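Hydrophilic protein, virA protein (PDB 3BO6) probably acts as a phosphothreonine lyase, a bacterial effector of the SpvC family that would remove phosphate from phosphothreonine by elimination rather than hydrolysis. Local coordinates at residues A[4-7]-A[8-11]; A[190-194]-A[195-199]; A[205-208]-A[209-212]. All coordinates share one frame; numbering follows the deposited sequence.

Interaction 1: A[4-7]-A[8-11]; sequences QMSA and TNED
The carboxylate of Glu10 carries the Met5 methyl on one face: CE stands almost straight above the carboxylate carbon, with 3.3 Å between Met5 CE and Glu10 CD, and is nearly as close to both oxygens. At the rim of the same group, water 1 donates to Glu10 OE2 over 2.7 Å, and Lys13 forms a salt bridge with that oxygen. Asn9 ND2 reaches the same water. The two side chains of the face contact cross at about a right angle: Met5 runs out extended beyond CG, whereas the bend of Glu10 at chi2 (-53°) lays its carboxylate flat against the methyl. Water 1 also takes the N-H of Ser6, so one solvent molecule ties together a backbone amide, an amide side chain and a carboxylate. Ser6 itself turns OG between its own N and carbonyl carbon (chi1 70°), from where it accepts from Asn9 N at 3.1 Å; the Asn9 CB packs against the same oxygen. The regular helical bonds start here, with Glu10 N to Ser6 O at 3.0 Å, followed by Asp11 N to Ala7 O. Thr8 is buried, its OG1 bonded to Ser145 O. The whole is a serine N-cap at the start of helix 7-14, its amide taken up by water; Met5 and Glu10 hold the positions of a hydrophobic staple, though here one partner is a carboxylate.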
# COMPACT_ATOMS: atom_id res chain seq x y z
N GLN A 4 4.20 19.35 7.60
CA GLN A 4 4.03 19.75 6.20
C GLN A 4 2.58 19.60 5.70
O GLN A 4 2.03 18.49 5.67
CB GLN A 4 4.96 18.94 5.30
CG GLN A 4 4.81 19.23 3.81
CD GLN A 4 5.46 20.53 3.39
OE1 GLN A 4 6.27 21.10 4.12
NE2 GLN A 4 5.10 21.02 2.20
N MET A 5 1.99 20.72 5.30
CA MET A 5 0.63 20.78 4.80
C MET A 5 0.59 20.25 3.37
O MET A 5 1.59 20.32 2.65
CB MET A 5 0.18 22.25 4.82
CG MET A 5 -1.26 22.51 5.14
SD MET A 5 -1.45 24.18 5.82
CE MET A 5 -3.22 24.39 5.76
N SER A 6 -0.55 19.71 2.96
CA SER A 6 -0.78 19.35 1.57
C SER A 6 -2.20 19.73 1.13
O SER A 6 -3.14 19.66 1.92
CB SER A 6 -0.54 17.85 1.35
OG SER A 6 -1.54 17.07 1.97
N ALA A 7 -2.34 20.16 -0.12
CA ALA A 7 -3.67 20.49 -0.64
C ALA A 7 -4.59 19.28 -0.60
O ALA A 7 -5.78 19.40 -0.33
CB ALA A 7 -3.57 21.05 -2.06
N THR A 8 -4.04 18.10 -0.87
CA THR A 8 -4.79 16.86 -0.81
C THR A 8 -5.41 16.67 0.58
O THR A 8 -6.60 16.35 0.71
CB THR A 8 -3.90 15.67 -1.13
OG1 THR A 8 -3.34 15.84 -2.45
CG2 THR A 8 -4.70 14.37 -1.07
N ASN A 9 -4.60 16.86 1.61
CA ASN A 9 -5.07 16.70 2.98
C ASN A 9 -6.08 17.80 3.38
O ASN A 9 -7.07 17.52 4.06
CB ASN A 9 -3.88 16.65 3.93
CG ASN A 9 -4.27 16.22 5.33
OD1 ASN A 9 -4.99 15.24 5.50
ND2 ASN A 9 -3.77 16.93 6.33
N GLU A 10 -5.83 19.04 2.98
CA GLU A 10 -6.77 20.11 3.29
C GLU A 10 -8.16 19.85 2.69
O GLU A 10 -9.19 20.15 3.31
CB GLU A 10 -6.22 21.47 2.85
CG GLU A 10 -4.98 21.90 3.64
CD GLU A 10 -5.23 21.87 5.13
OE1 GLU A 10 -6.11 22.62 5.60
OE2 GLU A 10 -4.54 21.11 5.84
N ASP A 11 -8.19 19.29 1.49
CA ASP A 11 -9.45 18.92 0.85
C ASP A 11 -10.15 17.79 1.63
O ASP A 11 -11.37 17.82 1.80
CB ASP A 11 -9.23 18.52 -0.61
CG ASP A 11 -10.46 17.95 -1.24
OD1 ASP A 11 -11.39 18.73 -1.52
OD2 ASP A 11 -10.52 16.72 -1.45
O HOH W 1 -2.47 19.49 5.40

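Interaction 2: A[190-194]-A[195-199]; sequences SYRNE and LRSGR. With SO4 (sulfate ion), chain C.
Ser197 OG is gripped by two consecutive residues of the strand, donating to Asn193 O at 2.6 Å and accepting from Arg192 NH1 at 3.0 Å, the latter within the guanidinium plane. It fastens the turn by which the chain leaves strand 189-193, the outermost strand of the antiparallel sheet, and which opens as an Asx turn: Asn193 OD1 accepts from Leu195 N at 2.8 Å, the donor lying above the carbonyl plane. The Asn193 amide also stacks on the guanidinium of Arg196, their planes 22° apart, while Arg196 itself is held by a salt bridge to Glu212. Arg192 stretches out from CG to NE and presents its other edge to a sulfate ion, probably from the crystallisation liquor, with NE to sulfate O1 at 2.9 Å and NH2 to O2 at 2.8 Å. Arg199, bent at chi3 (56°), closes on the same anion with NE to O3 at 2.9 Å. Lys83, His85 and Arg127 complete this basic pocket, consistent with a site for the substrate phosphate. Across the Arg192 guanidinium the backbone turns in close: Arg199 N lies over its centre, 3.4 Å from Arg192 CZ.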
# COMPACT_ATOMS: atom_id res chain seq x y z
N SER A 190 -0.45 -1.90 7.58
CA SER A 190 -0.29 -0.71 8.42
C SER A 190 -0.05 0.51 7.56
O SER A 190 0.18 0.39 6.34
CB SER A 190 0.81 -0.89 9.47
OG SER A 190 2.07 -1.15 8.86
N TYR A 191 -0.12 1.69 8.17
CA TYR A 191 -0.11 2.96 7.43
C TYR A 191 0.83 4.00 8.01
O TYR A 191 1.01 4.09 9.22
CB TYR A 191 -1.53 3.54 7.51
CG TYR A 191 -1.64 5.00 7.08
CD1 TYR A 191 -1.73 5.33 5.73
CD2 TYR A 191 -1.64 6.03 8.02
CE1 TYR A 191 -1.86 6.66 5.33
CE2 TYR A 191 -1.75 7.36 7.62
CZ TYR A 191 -1.87 7.66 6.29
OH TYR A 191 -1.99 8.99 5.90
N ARG A 192 1.40 4.82 7.13
CA ARG A 192 1.92 6.12 7.57
C ARG A 192 1.83 7.12 6.44
O ARG A 192 1.60 6.76 5.27
CB ARG A 192 3.35 6.05 8.13
CG ARG A 192 4.44 5.93 7.09
CD ARG A 192 5.85 5.83 7.74
NE ARG A 192 6.92 6.07 6.76
CZ ARG A 192 7.41 7.28 6.50
NH1 ARG A 192 6.95 8.35 7.15
NH2 ARG A 192 8.38 7.41 5.59
N ASN A 193 1.95 8.40 6.79
CA ASN A 193 2.05 9.45 5.79
C ASN A 193 3.45 10.06 5.74
O ASN A 193 3.95 10.55 6.75
CB ASN A 193 1.01 10.55 6.05
CG ASN A 193 1.08 11.63 5.00
OD1 ASN A 193 1.99 12.47 5.02
ND2 ASN A 193 0.17 11.59 4.03
N GLU A 194 4.06 10.05 4.56
CA GLU A 194 5.45 10.49 4.40
C GLU A 194 5.69 11.95 4.73
O GLU A 194 6.79 12.32 5.13
CB GLU A 194 5.91 10.31 2.95
CG GLU A 194 6.08 8.91 2.52
CD GLU A 194 6.89 8.80 1.24
OE1 GLU A 194 6.94 7.70 0.69
OE2 GLU A 194 7.46 9.82 0.79
N LEU A 195 4.70 12.80 4.50
CA LEU A 195 4.90 14.23 4.67
C LEU A 195 4.91 14.61 6.15
O LEU A 195 5.55 15.58 6.54
CB LEU A 195 3.77 15.01 3.97
CG LEU A 195 3.61 14.82 2.46
CD1 LEU A 195 2.45 15.65 1.90
CD2 LEU A 195 4.90 15.16 1.73
N ARG A 196 4.18 13.85 6.96
CA ARG A 196 3.93 14.23 8.34
C ARG A 196 4.31 13.17 9.37
O ARG A 196 3.83 13.19 10.50
CB ARG A 196 2.48 14.69 8.51
CG ARG A 196 2.15 15.94 7.68
CD ARG A 196 0.70 16.35 7.78
NE ARG A 196 -0.17 15.43 7.06
CZ ARG A 196 -0.45 15.50 5.76
NH1 ARG A 196 0.03 16.49 5.01
NH2 ARG A 196 -1.28 14.60 5.22
N SER A 197 5.17 12.23 8.98
CA SER A 197 5.75 11.28 9.91
C SER A 197 7.08 10.83 9.33
O SER A 197 7.36 11.10 8.16
CB SER A 197 4.82 10.07 10.12
OG SER A 197 4.73 9.29 8.94
N GLY A 198 7.90 10.16 10.12
CA GLY A 198 9.13 9.61 9.58
C GLY A 198 9.20 8.09 9.62
O GLY A 198 8.59 7.46 10.49
N ARG A 199 9.96 7.49 8.70
CA ARG A 199 10.15 6.04 8.77
C ARG A 199 10.89 5.60 10.03
O ARG A 199 10.78 4.46 10.45
CB ARG A 199 10.85 5.47 7.51
CG ARG A 199 12.30 5.84 7.38
CD ARG A 199 12.94 5.14 6.17
NE ARG A 199 12.21 5.45 4.95
CZ ARG A 199 12.42 6.51 4.19
NH1 ARG A 199 11.69 6.71 3.10
NH2 ARG A 199 13.38 7.36 4.52
S SO4 C . 8.91 3.74 4.50
O1 SO4 C . 8.13 3.68 5.76
O2 SO4 C . 8.97 5.11 4.02
O3 SO4 C . 10.25 3.26 4.77
O4 SO4 C . 8.26 2.91 3.48

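Interaction 3: A[205-208]-A[209-212]; sequences QSQA and LREE
Gln207 meets Arg210 crosswise, the two side chains at about a right angle and their amide and guanidinium planes 50° apart. The bridge it makes is that of one of two deposited conformers of Gln207 and is doubtful for the other. Arg210 offers NE and NH1 side-on, and both point at a single atom: Gln207 OE1 lies in the guanidinium plane, 2.9 Å from Arg210 NH1 and 3.1 Å from Arg210 NE. The other end of the same amide turns to Glu211. Gln207 NE2 donates to Glu211 OE2 over 2.9 Å in a nearly straight bond, meeting the carboxylate on its anti side, with the two flat groups 82° apart. Gln207 can serve both neighbours because its chain bends at chi2 (58°), with its carbonyl and amino ends turned to different partners. Positions i, i+3 and i+4 fall on one side of a helix of about 3.6 residues per turn. The backbone bonds are ordinary: Leu209 N to Gln205 O, 3.0 Å, and Arg210 N to Ser206 O, 2.9 Å. On another side Gln205 and Leu209 lie alongside each other, pointing the same way, while the polar end of Gln205 goes to Ser179 and Gly198. Leu209 packs on Arg192 of strand 189-193 and on Val181, and Glu212, the N-cap residue of helix 213-219, rests on Tyr191 and Asn193 of that strand.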
# COMPACT_ATOMS: atom_id res chain seq x y z
N GLN A 205 4.82 9.49 17.26
CA GLN A 205 4.05 9.98 16.11
C GLN A 205 2.74 9.20 15.88
O GLN A 205 2.02 9.47 14.91
CB GLN A 205 4.92 9.99 14.83
CG GLN A 205 5.25 8.60 14.25
CD GLN A 205 6.23 8.65 13.07
OE1 GLN A 205 6.93 9.64 12.88
NE2 GLN A 205 6.27 7.58 12.28
N SER A 206 2.41 8.26 16.76
CA SER A 206 1.23 7.42 16.60
C SER A 206 -0.08 8.21 16.60
O SER A 206 -0.95 7.99 15.77
CB SER A 206 1.19 6.35 17.69
OG SER A 206 0.05 5.54 17.54
N GLN A 207 -0.23 9.11 17.56
CA GLN A 207 -1.48 9.86 17.65
C GLN A 207 -1.68 10.75 16.43
O GLN A 207 -2.79 10.80 15.86
CB GLN A 207 -1.53 10.67 18.94
CG GLN A 207 -2.88 11.32 19.18
CD GLN A 207 -4.01 10.32 19.23
OE1 GLN A 207 -3.81 9.15 19.56
NE2 GLN A 207 -5.22 10.77 18.90
N ALA A 208 -0.62 11.41 15.98
CA ALA A 208 -0.70 12.24 14.79
C ALA A 208 -1.13 11.39 13.59
O ALA A 208 -1.98 11.82 12.78
CB ALA A 208 0.63 12.93 14.51
N LEU A 209 -0.55 10.20 13.45
CA LEU A 209 -0.93 9.37 12.32
C LEU A 209 -2.37 8.88 12.41
O LEU A 209 -3.07 8.83 11.40
CB LEU A 209 0.03 8.18 12.15
CG LEU A 209 1.42 8.50 11.58
CD1 LEU A 209 2.33 7.28 11.65
CD2 LEU A 209 1.33 9.03 10.14
N ARG A 210 -2.82 8.52 13.61
CA ARG A 210 -4.22 8.08 13.79
C ARG A 210 -5.20 9.20 13.47
O ARG A 210 -6.37 8.95 13.14
CB ARG A 210 -4.46 7.58 15.22
CG ARG A 210 -3.85 6.22 15.56
CD ARG A 210 -4.32 5.76 16.94
NE ARG A 210 -3.69 6.51 18.01
CZ ARG A 210 -2.64 6.07 18.70
NH1 ARG A 210 -2.11 6.82 19.66
NH2 ARG A 210 -2.13 4.88 18.44
N GLU A 211 -4.73 10.44 13.56
CA GLU A 211 -5.54 11.61 13.21
C GLU A 211 -5.49 12.02 11.74
O GLU A 211 -6.21 12.92 11.33
CB GLU A 211 -5.22 12.79 14.14
CG GLU A 211 -5.54 12.47 15.60
CD GLU A 211 -5.30 13.62 16.55
OE1 GLU A 211 -4.93 14.73 16.11
OE2 GLU A 211 -5.48 13.40 17.76
N GLU A 212 -4.64 11.39 10.93
CA GLU A 212 -4.61 11.70 9.50
C GLU A 212 -5.97 11.44 8.88
O GLU A 212 -6.50 10.34 8.99
CB GLU A 212 -3.58 10.81 8.79
CG GLU A 212 -2.13 11.23 9.01
CD GLU A 212 -1.73 12.45 8.17
OE1 GLU A 212 -2.37 12.71 7.12
OE2 GLU A 212 -0.74 13.12 8.54

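How the interactions relate
Arg196, in the turn of interaction 2, joins all three contacts. Its NH1 reaches Gln4 O at 2.9 Å in a probable hydrogen bond and its NH2 packs on Asn9 CG at 3.4 Å, both in interaction 1, whereas its NE forms a salt bridge with Glu212 OE2 of interaction 3 at 2.8 Å. Interactions 2 and 3 are the closest pair, their centres about 9 Å apart, and are further joined by a probable hydrogen bond from Gln205 NE2 to Gly198 O, 2.9 Å. Interaction 1 lies about 14 and 15 Å from them, centre to centre. Of the three, interaction 2 alone binds the sulfate directly; the others touch its turn, chiefly through Arg196 and Gly198.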